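PDB 7MIQ: glutathione S-transferase, which catalyses the conjugation of glutathione to electrophilic substrates, as a dimeric glutathione S-transferase of the Gtt2 class. Local coordinates for residues E102-Y107 with L139-T144; D158-V163 with S197-F202; I169-A174 with R191-V196. All coordinates share one frame; numbering follows the deposited sequence. Where two conformers were deposited one is given.

Contact 1 of 3, residues E102-Y107 with L139-T144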
loop_
_atom_site.group_PDB
_atom_site.type_symbol
_atom_site.label_atom_id
_atom_site.label_comp_id
_atom_site.label_asym_id
_atom_site.label_seq_id
_atom_site.Cartn_x
_atom_site.Cartn_y
_atom_site.Cartn_z
ATOM N N GLU A 102 7.352 -0.032 0.263
ATOM C CA GLU A 102 6.570 0.925 1.088
ATOM C C GLU A 102 6.450 0.415 2.532
ATOM O O GLU A 102 6.887 1.133 3.418
ATOM C CB GLU A 102 5.203 1.209 0.479
ATOM C CG GLU A 102 5.249 2.195 -0.661
ATOM C CD GLU A 102 3.896 2.385 -1.316
ATOM O OE1 GLU A 102 3.258 1.374 -1.665
ATOM O OE2 GLU A 102 3.490 3.534 -1.464
ATOM N N PHE A 103 5.927 -0.792 2.762
ATOM C CA PHE A 103 5.799 -1.298 4.134
ATOM C C PHE A 103 7.158 -1.501 4.794
ATOM O O PHE A 103 7.446 -0.921 5.845
ATOM C CB PHE A 103 5.028 -2.617 4.173
ATOM C CG PHE A 103 4.590 -3.016 5.555
ATOM C CD1 PHE A 103 3.523 -2.376 6.166
ATOM C CD2 PHE A 103 5.246 -4.022 6.244
ATOM C CE1 PHE A 103 3.116 -2.734 7.436
ATOM C CE2 PHE A 103 4.844 -4.387 7.516
ATOM C CZ PHE A 103 3.779 -3.741 8.114
ATOM N N GLN A 104 7.994 -2.359 4.208
ATOM C CA GLN A 104 9.225 -2.763 4.875
ATOM C C GLN A 104 10.301 -1.686 4.833
ATOM O O GLN A 104 11.256 -1.756 5.612
ATOM C CB GLN A 104 9.751 -4.064 4.259
ATOM C CG GLN A 104 8.726 -5.196 4.286
ATOM C CD GLN A 104 9.215 -6.463 3.608
ATOM O OE1 GLN A 104 10.399 -6.794 3.670
ATOM N NE2 GLN A 104 8.301 -7.180 2.955
ATOM N N GLY A 105 10.167 -0.692 3.960
ATOM C CA GLY A 105 11.180 0.339 3.858
ATOM C C GLY A 105 10.692 1.738 4.184
ATOM O O GLY A 105 11.028 2.285 5.239
ATOM N N LEU A 106 9.895 2.320 3.282
ATOM C CA LEU A 106 9.520 3.727 3.401
ATOM C C LEU A 106 8.761 3.999 4.693
ATOM O O LEU A 106 9.105 4.917 5.445
ATOM C CB LEU A 106 8.682 4.151 2.194
ATOM C CG LEU A 106 8.299 5.630 2.160
ATOM C CD1 LEU A 106 9.545 6.510 2.179
ATOM C CD2 LEU A 106 7.447 5.932 0.937
ATOM N N TYR A 107 7.710 3.218 4.958
ATOM C CA TYR A 107 6.900 3.447 6.151
ATOM C C TYR A 107 7.739 3.329 7.419
ATOM O O TYR A 107 7.600 4.140 8.344
ATOM C CB TYR A 107 5.734 2.459 6.190
ATOM C CG TYR A 107 4.681 2.634 5.114
ATOM C CD1 TYR A 107 4.571 3.817 4.392
ATOM C CD2 TYR A 107 3.785 1.607 4.830
ATOM C CE1 TYR A 107 3.599 3.969 3.411
ATOM C CE2 TYR A 107 2.814 1.748 3.855
ATOM C CZ TYR A 107 2.724 2.930 3.149
ATOM O OH TYR A 107 1.754 3.065 2.180
ATOM N N LEU A 139 17.090 -1.238 8.623
ATOM C CA LEU A 139 18.376 -1.908 8.457
ATOM C C LEU A 139 18.209 -3.357 8.020
ATOM O O LEU A 139 19.043 -3.874 7.266
ATOM C CB LEU A 139 19.177 -1.836 9.760
ATOM C CG LEU A 139 19.572 -0.439 10.248
ATOM C CD1 LEU A 139 20.149 -0.500 11.656
ATOM C CD2 LEU A 139 20.569 0.193 9.295
ATOM N N GLU A 140 17.148 -4.026 8.472
ATOM C CA GLU A 140 16.939 -5.418 8.086
ATOM C C GLU A 140 16.451 -5.544 6.647
ATOM O O GLU A 140 16.697 -6.569 6.001
ATOM C CB GLU A 140 15.949 -6.083 9.042
ATOM C CG GLU A 140 16.497 -6.287 10.446
ATOM C CD GLU A 140 15.439 -6.758 11.423
ATOM O OE1 GLU A 140 14.251 -6.811 11.037
ATOM O OE2 GLU A 140 15.793 -7.075 12.578
ATOM N N PHE A 141 15.767 -4.526 6.125
ATOM C CA PHE A 141 15.283 -4.607 4.752
ATOM C C PHE A 141 16.372 -4.283 3.734
ATOM O O PHE A 141 16.313 -4.771 2.601
ATOM C CB PHE A 141 14.082 -3.678 4.557
ATOM C CG PHE A 141 13.604 -3.599 3.131
ATOM C CD1 PHE A 141 13.155 -4.735 2.474
ATOM C CD2 PHE A 141 13.597 -2.392 2.453
ATOM C CE1 PHE A 141 12.715 -4.669 1.162
ATOM C CE2 PHE A 141 13.154 -2.318 1.140
ATOM C CZ PHE A 141 12.715 -3.459 0.494
ATOM N N LEU A 142 17.368 -3.482 4.112
ATOM C CA LEU A 142 18.387 -3.065 3.150
ATOM C C LEU A 142 19.125 -4.221 2.478
ATOM O O LEU A 142 19.360 -4.130 1.260
ATOM C CB LEU A 142 19.386 -2.118 3.826
ATOM C CG LEU A 142 18.877 -0.738 4.232
ATOM C CD1 LEU A 142 19.941 -0.015 5.044
ATOM C CD2 LEU A 142 18.481 0.077 3.008
ATOM N N PRO A 143 19.535 -5.293 3.172
ATOM C CA PRO A 143 20.145 -6.419 2.442
ATOM C C PRO A 143 19.222 -7.021 1.399
ATOM O O PRO A 143 19.680 -7.391 0.310
ATOM C CB PRO A 143 20.470 -7.426 3.556
ATOM C CG PRO A 143 20.591 -6.611 4.782
ATOM C CD PRO A 143 19.609 -5.490 4.632
ATOM N N THR A 144 17.925 -7.128 1.705
ATOM C CA THR A 144 16.973 -7.653 0.731
ATOM C C THR A 144 16.924 -6.780 -0.516
ATOM O O THR A 144 16.871 -7.291 -1.642
ATOM C CB THR A 144 15.584 -7.761 1.364
ATOM O OG1 THR A 144 15.649 -8.595 2.524
ATOM C CG2 THR A 144 14.588 -8.347 0.376
HETATM O O HOH W 1 13.456 -8.244 4.295
#
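Segments 102-107 of helix 88-114 and 139-144 of helix 127-151 come closest at Gln104 and Phe141, whose CA atoms lie 6.3 Å apart. Both helices belong to the all-helical C-terminal domain of the glutathione S-transferase fold, and each departs from a regular alpha-helix here. Residues 102-107 make a wide pi-type turn, with Tyr107 N bonded to Glu102 O at 2.7 Å, while helix 127-151 kinks at Pro143, whose N makes no bond to the preceding turn.

With CG anti to the backbone N (chi1 174°), Phe141 turns one face of its ring to Gln104, whose CB sits above it, offset toward the rim and 4.2 Å from the ring centroid, in a CH-pi contact. The two side chains cross at about a right angle; beyond CG the Gln104 chain runs on, extended, past the rim, its amide plane turned 69° from the ring, and OE1 ends 3.6 Å from Phe141 CD1. Gly105 adds its CA, 3.9 Å from Phe141 CD2. Gln104 also packs on Asn49 of the second subunit, which puts this seam beside the dimer interface. A water in the plane of the Phe141 ring, at its edge, binds Thr144 OG1 at 2.8 Å and donates a weak bond of 3.4 Å to Gln104 OE1.

Contact 2 of 3, residues D158-V163 with S197-F202; sequences DQFSVV and SARDAF
Stacking dominates between Phe160 and Arg199. The guanidinium lies flat on one face of the ring, the two planes only 4° apart and their centres separated by 3.6 Å, so this is a cation-pi contact in the parallel form. NE stands over the middle of the ring, and NH2 comes within 3.5 Å of Phe160 CD2. The bend at chi3 (68°) folds NE and the guanidinium over the ring, while Arg199 CD, just before the bend, touches the same face in a CH-pi contact 4.0 Å from the centroid.

Apolar contact comes from Phe202. The two rings meet rim to rim, Phe202 CE1 to Phe160 CZ at 3.6 Å, with planes at 79° and Phe160 CZ in the plane of the Phe202 ring at its edge. Phe202 sits on a short 3-10 turn, where its N bonds to Arg199 O, so one turn presents both partners of Phe160.

Polar capping starts helix 162-177 in the pattern of a capping box: Ser161 OG, at the N-cap, accepts from Val163 N at 3.2 Å, while Asp164 OD2 accepts from Ser161 N. Phe160, just before the cap, packs on Ile165 as in the hydrophobic staple that accompanies the Ser-X-X-Asp capping sequence of glutathione S-transferases.

The NE of Arg199 forms a salt bridge with Glu21 OE2 on helix 10-22. Ring face and carboxylate together probably stabilise the positive charge, and they tie the helical domain to the thioredoxin-like one.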
loop_
_atom_site.group_PDB
_atom_site.type_symbol
_atom_site.label_atom_id
_atom_site.label_comp_id
_atom_site.label_asym_id
_atom_site.label_seq_id
_atom_site.Cartn_x
_atom_site.Cartn_y
_atom_site.Cartn_z
ATOM N N ASP A 158 13.116 -5.007 -14.917
ATOM C CA ASP A 158 14.306 -4.508 -15.595
ATOM C C ASP A 158 14.118 -3.112 -16.175
ATOM O O ASP A 158 15.055 -2.580 -16.779
ATOM C CB ASP A 158 14.738 -5.481 -16.694
ATOM C CG ASP A 158 15.407 -6.722 -16.136
ATOM O OD1 ASP A 158 16.303 -6.572 -15.276
ATOM O OD2 ASP A 158 15.024 -7.838 -16.538
ATOM N N GLN A 159 12.947 -2.505 -16.004
ATOM C CA GLN A 159 12.695 -1.155 -16.477
ATOM C C GLN A 159 12.407 -0.238 -15.297
ATOM O O GLN A 159 11.858 -0.666 -14.276
ATOM C CB GLN A 159 11.521 -1.112 -17.468
ATOM C CG GLN A 159 11.851 -1.626 -18.863
ATOM C CD GLN A 159 12.020 -3.130 -18.914
ATOM O OE1 GLN A 159 11.129 -3.882 -18.515
ATOM N NE2 GLN A 159 13.170 -3.580 -19.402
ATOM N N PHE A 160 12.805 1.026 -15.444
ATOM C CA PHE A 160 12.464 2.049 -14.464
ATOM C C PHE A 160 10.951 2.121 -14.302
ATOM O O PHE A 160 10.211 2.130 -15.290
ATOM C CB PHE A 160 13.025 3.402 -14.909
ATOM C CG PHE A 160 12.666 4.547 -14.000
ATOM C CD1 PHE A 160 13.413 4.806 -12.862
ATOM C CD2 PHE A 160 11.592 5.378 -14.297
ATOM C CE1 PHE A 160 13.092 5.862 -12.025
ATOM C CE2 PHE A 160 11.261 6.435 -13.463
ATOM C CZ PHE A 160 12.013 6.678 -12.326
ATOM N N SER A 161 10.491 2.167 -13.052
ATOM C CA SER A 161 9.066 2.203 -12.756
ATOM C C SER A 161 8.829 3.096 -11.546
ATOM O O SER A 161 9.767 3.623 -10.940
ATOM C CB SER A 161 8.515 0.796 -12.497
ATOM O OG SER A 161 8.892 0.340 -11.208
ATOM N N VAL A 162 7.552 3.244 -11.181
ATOM C CA VAL A 162 7.183 4.056 -10.025
ATOM C C VAL A 162 7.838 3.534 -8.749
ATOM O O VAL A 162 8.077 4.300 -7.808
ATOM C CB VAL A 162 5.645 4.109 -9.895
ATOM C CG1 VAL A 162 5.091 2.729 -9.569
ATOM C CG2 VAL A 162 5.223 5.136 -8.845
ATOM N N VAL A 163 8.144 2.234 -8.692
ATOM C CA VAL A 163 8.785 1.685 -7.499
ATOM C C VAL A 163 10.157 2.308 -7.288
ATOM O O VAL A 163 10.606 2.480 -6.147
ATOM C CB VAL A 163 8.873 0.148 -7.590
ATOM C CG1 VAL A 163 9.459 -0.430 -6.302
ATOM C CG2 VAL A 163 7.498 -0.449 -7.863
ATOM N N SER A 197 19.355 8.666 -9.469
ATOM C CA SER A 197 19.528 10.064 -9.085
ATOM C C SER A 197 20.104 10.921 -10.205
ATOM O O SER A 197 20.106 12.150 -10.079
ATOM C CB SER A 197 20.423 10.173 -7.847
ATOM O OG SER A 197 21.773 9.891 -8.173
ATOM N N ALA A 198 20.590 10.310 -11.286
ATOM C CA ALA A 198 21.083 11.041 -12.444
ATOM C C ALA A 198 19.992 11.374 -13.458
ATOM O O ALA A 198 20.252 12.143 -14.391
ATOM C CB ALA A 198 22.188 10.241 -13.142
ATOM N N ARG A 199 18.789 10.820 -13.307
ATOM C CA ARG A 199 17.720 11.073 -14.263
ATOM C C ARG A 199 17.260 12.525 -14.182
ATOM O O ARG A 199 17.257 13.137 -13.112
ATOM C CB ARG A 199 16.535 10.137 -14.006
ATOM C CG ARG A 199 16.856 8.655 -14.153
ATOM C CD ARG A 199 15.658 7.778 -13.765
ATOM N NE ARG A 199 14.552 7.903 -14.709
ATOM C CZ ARG A 199 14.382 7.126 -15.770
ATOM N NH1 ARG A 199 15.224 6.143 -16.050
ATOM N NH2 ARG A 199 13.340 7.337 -16.570
ATOM N N ASP A 200 16.862 13.071 -15.335
ATOM C CA ASP A 200 16.467 14.479 -15.400
ATOM C C ASP A 200 15.330 14.794 -14.433
ATOM O O ASP A 200 15.311 15.864 -13.815
ATOM C CB ASP A 200 16.064 14.848 -16.829
ATOM C CG ASP A 200 17.242 14.843 -17.789
ATOM O OD1 ASP A 200 18.392 15.017 -17.330
ATOM O OD2 ASP A 200 17.017 14.671 -19.006
ATOM N N ALA A 201 14.369 13.877 -14.288
ATOM C CA ALA A 201 13.209 14.149 -13.446
ATOM C C ALA A 201 13.565 14.237 -11.968
ATOM O O ALA A 201 12.788 14.797 -11.189
ATOM C CB ALA A 201 12.142 13.075 -13.653
ATOM N N PHE A 202 14.710 13.697 -11.566
ATOM C CA PHE A 202 15.121 13.728 -10.169
ATOM C C PHE A 202 15.988 14.933 -9.837
ATOM O O PHE A 202 16.262 15.175 -8.657
ATOM C CB PHE A 202 15.862 12.436 -9.813
ATOM C CG PHE A 202 14.982 11.214 -9.809
ATOM C CD1 PHE A 202 14.472 10.700 -10.995
ATOM C CD2 PHE A 202 14.669 10.579 -8.622
ATOM C CE1 PHE A 202 13.657 9.579 -10.990
ATOM C CE2 PHE A 202 13.862 9.456 -8.611
ATOM C CZ PHE A 202 13.354 8.954 -9.796
#

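Contact 3 of 3, residues I169-A174 with R191-V196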
loop_
_atom_site.group_PDB
_atom_site.type_symbol
_atom_site.label_atom_id
_atom_site.label_comp_id
_atom_site.label_asym_id
_atom_site.label_seq_id
_atom_site.Cartn_x
_atom_site.Cartn_y
_atom_site.Cartn_z
ATOM N N ILE A 169 13.114 7.814 -2.671
ATOM C CA ILE A 169 12.693 8.555 -1.483
ATOM C C ILE A 169 13.044 7.780 -0.218
ATOM O O ILE A 169 13.504 8.361 0.775
ATOM C CB ILE A 169 11.185 8.874 -1.554
ATOM C CG1 ILE A 169 10.885 9.810 -2.729
ATOM C CG2 ILE A 169 10.697 9.487 -0.241
ATOM C CD1 ILE A 169 11.564 11.160 -2.626
ATOM N N PHE A 170 12.842 6.458 -0.234
ATOM C CA PHE A 170 13.170 5.630 0.927
ATOM C C PHE A 170 14.657 5.702 1.254
ATOM O O PHE A 170 15.040 5.931 2.408
ATOM C CB PHE A 170 12.729 4.181 0.677
ATOM C CG PHE A 170 13.441 3.161 1.536
ATOM C CD1 PHE A 170 13.407 3.239 2.920
ATOM C CD2 PHE A 170 14.133 2.109 0.950
ATOM C CE1 PHE A 170 14.063 2.296 3.704
ATOM C CE2 PHE A 170 14.789 1.166 1.723
ATOM C CZ PHE A 170 14.753 1.259 3.103
ATOM N N ILE A 171 15.515 5.508 0.250
ATOM C CA ILE A 171 16.953 5.561 0.504
ATOM C C ILE A 171 17.376 6.973 0.902
ATOM O O ILE A 171 18.270 7.145 1.741
ATOM C CB ILE A 171 17.732 5.038 -0.721
ATOM C CG1 ILE A 171 17.500 3.532 -0.905
ATOM C CG2 ILE A 171 19.225 5.336 -0.598
ATOM C CD1 ILE A 171 17.806 2.690 0.334
ATOM N N GLY A 172 16.736 8.001 0.335
ATOM C CA GLY A 172 16.977 9.357 0.806
ATOM C C GLY A 172 16.673 9.521 2.283
ATOM O O GLY A 172 17.436 10.156 3.018
ATOM N N PHE A 173 15.554 8.950 2.737
ATOM C CA PHE A 173 15.246 8.924 4.164
ATOM C C PHE A 173 16.380 8.286 4.954
ATOM O O PHE A 173 16.867 8.853 5.940
ATOM C CB PHE A 173 13.945 8.154 4.409
ATOM C CG PHE A 173 12.753 9.021 4.695
ATOM C CD1 PHE A 173 12.656 9.717 5.886
ATOM C CD2 PHE A 173 11.709 9.104 3.787
ATOM C CE1 PHE A 173 11.553 10.504 6.155
ATOM C CE2 PHE A 173 10.601 9.892 4.051
ATOM C CZ PHE A 173 10.527 10.593 5.239
ATOM N N ALA A 174 16.813 7.095 4.530
ATOM C CA ALA A 174 17.790 6.333 5.301
ATOM C C ALA A 174 19.117 7.075 5.419
ATOM O O ALA A 174 19.706 7.140 6.505
ATOM C CB ALA A 174 18.002 4.962 4.655
ATOM N N ARG A 191 24.863 1.559 -6.729
ATOM C CA ARG A 191 24.829 1.550 -8.193
ATOM C C ARG A 191 23.484 2.041 -8.714
ATOM O O ARG A 191 23.418 2.924 -9.577
ATOM C CB ARG A 191 25.110 0.133 -8.707
ATOM C CG ARG A 191 25.203 -0.035 -10.232
ATOM C CD ARG A 191 23.840 -0.193 -10.933
ATOM N NE ARG A 191 23.021 -1.269 -10.386
ATOM C CZ ARG A 191 21.728 -1.425 -10.640
ATOM N NH1 ARG A 191 21.071 -0.583 -11.422
ATOM N NH2 ARG A 191 21.075 -2.447 -10.090
ATOM N N TRP A 192 22.402 1.434 -8.227
ATOM C CA TRP A 192 21.063 1.814 -8.665
ATOM C C TRP A 192 20.764 3.266 -8.314
ATOM O O TRP A 192 20.224 4.013 -9.137
ATOM C CB TRP A 192 20.041 0.863 -8.036
ATOM C CG TRP A 192 18.624 1.374 -7.972
ATOM C CD1 TRP A 192 17.660 1.257 -8.933
ATOM C CD2 TRP A 192 18.013 2.059 -6.871
ATOM N NE1 TRP A 192 16.490 1.841 -8.503
ATOM C CE2 TRP A 192 16.682 2.339 -7.239
ATOM C CE3 TRP A 192 18.465 2.464 -5.609
ATOM C CZ2 TRP A 192 15.798 3.013 -6.393
ATOM C CZ3 TRP A 192 17.587 3.128 -4.768
ATOM C CH2 TRP A 192 16.268 3.395 -5.163
ATOM N N PHE A 193 21.128 3.690 -7.102
ATOM C CA PHE A 193 20.844 5.061 -6.693
ATOM C C PHE A 193 21.636 6.065 -7.525
ATOM O O PHE A 193 21.106 7.116 -7.905
ATOM C CB PHE A 193 21.141 5.244 -5.208
ATOM C CG PHE A 193 20.568 6.509 -4.632
ATOM C CD1 PHE A 193 21.267 7.703 -4.710
ATOM C CD2 PHE A 193 19.328 6.504 -4.023
ATOM C CE1 PHE A 193 20.738 8.869 -4.184
ATOM C CE2 PHE A 193 18.793 7.669 -3.494
ATOM C CZ PHE A 193 19.499 8.850 -3.579
ATOM N N GLU A 194 22.907 5.769 -7.806
ATOM C CA GLU A 194 23.678 6.631 -8.698
ATOM C C GLU A 194 22.987 6.760 -10.050
ATOM O O GLU A 194 22.937 7.848 -10.633
ATOM C CB GLU A 194 25.095 6.075 -8.862
ATOM C CG GLU A 194 25.967 6.825 -9.867
ATOM C CD GLU A 194 26.798 7.928 -9.228
ATOM O OE1 GLU A 194 26.742 8.084 -7.987
ATOM O OE2 GLU A 194 27.510 8.641 -9.969
ATOM N N GLN A 195 22.420 5.657 -10.539
ATOM C CA GLN A 195 21.742 5.642 -11.829
ATOM C C GLN A 195 20.452 6.456 -11.784
ATOM O O GLN A 195 20.228 7.336 -12.623
ATOM C CB GLN A 195 21.463 4.186 -12.209
ATOM C CG GLN A 195 21.060 3.918 -13.631
ATOM C CD GLN A 195 21.095 2.429 -13.938
ATOM O OE1 GLN A 195 21.795 1.662 -13.271
ATOM N NE2 GLN A 195 20.335 2.013 -14.942
ATOM N N VAL A 196 19.598 6.182 -10.798
ATOM C CA VAL A 196 18.300 6.846 -10.723
ATOM C C VAL A 196 18.463 8.329 -10.405
ATOM O O VAL A 196 17.797 9.181 -11.006
ATOM C CB VAL A 196 17.407 6.131 -9.690
ATOM C CG1 VAL A 196 16.141 6.922 -9.435
ATOM C CG2 VAL A 196 17.068 4.726 -10.171
#
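Two acceptors grip Arg191 NH1 just before Trp192 and Phe193, the residues that meet Ile171: Gln195 OE1, one turn on, at 3.0 Å, and the backbone O of Glu153. The Gln195 oxygen lies in the guanidinium plane, although NH1 stands well above the plane of the Gln195 amide. These bonds join helix 187-196 to Glu153, just after helix 127-151, on the side away from 169-174.

The facing side is apolar. The short helical segments 169-174 and 191-196 cross at -114°, their axes 11.6 Å apart at closest approach, and Ile171 spans the gap with two branches. CG2 lies 3.6 Å from Phe193 CD2 and nearly as close to CE2, the Ile171 and Phe193 side chains running alongside each other and pointing opposite ways. CG1 instead meets the edge of the indole, 3.9 Å from Trp192 CZ3. Trp192 can extend its six-membered ring that far because its CG is anti to the backbone N (chi1 159°). At the other end of the indole, NE1 bonds to Asp164 OD1 near the start of helix 162-177, which fixes the ring's rotation, and Val196 CG2 covers part of one indole face. Phe193 is bordered by Tyr168, with the ring planes at about 15°, and by Phe183. Helix 162-177, with its capped start, is the central core helix of the all-helical C-terminal domain of the glutathione S-transferase fold, and helix 187-196 packs across it.

All three contacts belong to the helical domain, and helix 162-177 connects them. It supplies a side of contact 3, and the loop leading into its N-cap supplies, through Phe160, a side of contact 2; their centres are 10 Å apart and Val196 CG1 lies 3.5 Å from Phe202 CZ. Contact 1 touches the same helix at Phe170, Phe173 and also Ile171, the residue that carries contact 3: Gly105 C is 3.3 Å from Phe170 CD1, and Leu142 CD2 is 3.8 Å from Ile171 CD1. Contacts 1 and 2 do not touch, their centres being 19 Å apart. Contact 1 borders the second subunit, whereas contact 2 faces the thioredoxin-like domain, on which glutathione S-transferases build most of their glutathione site.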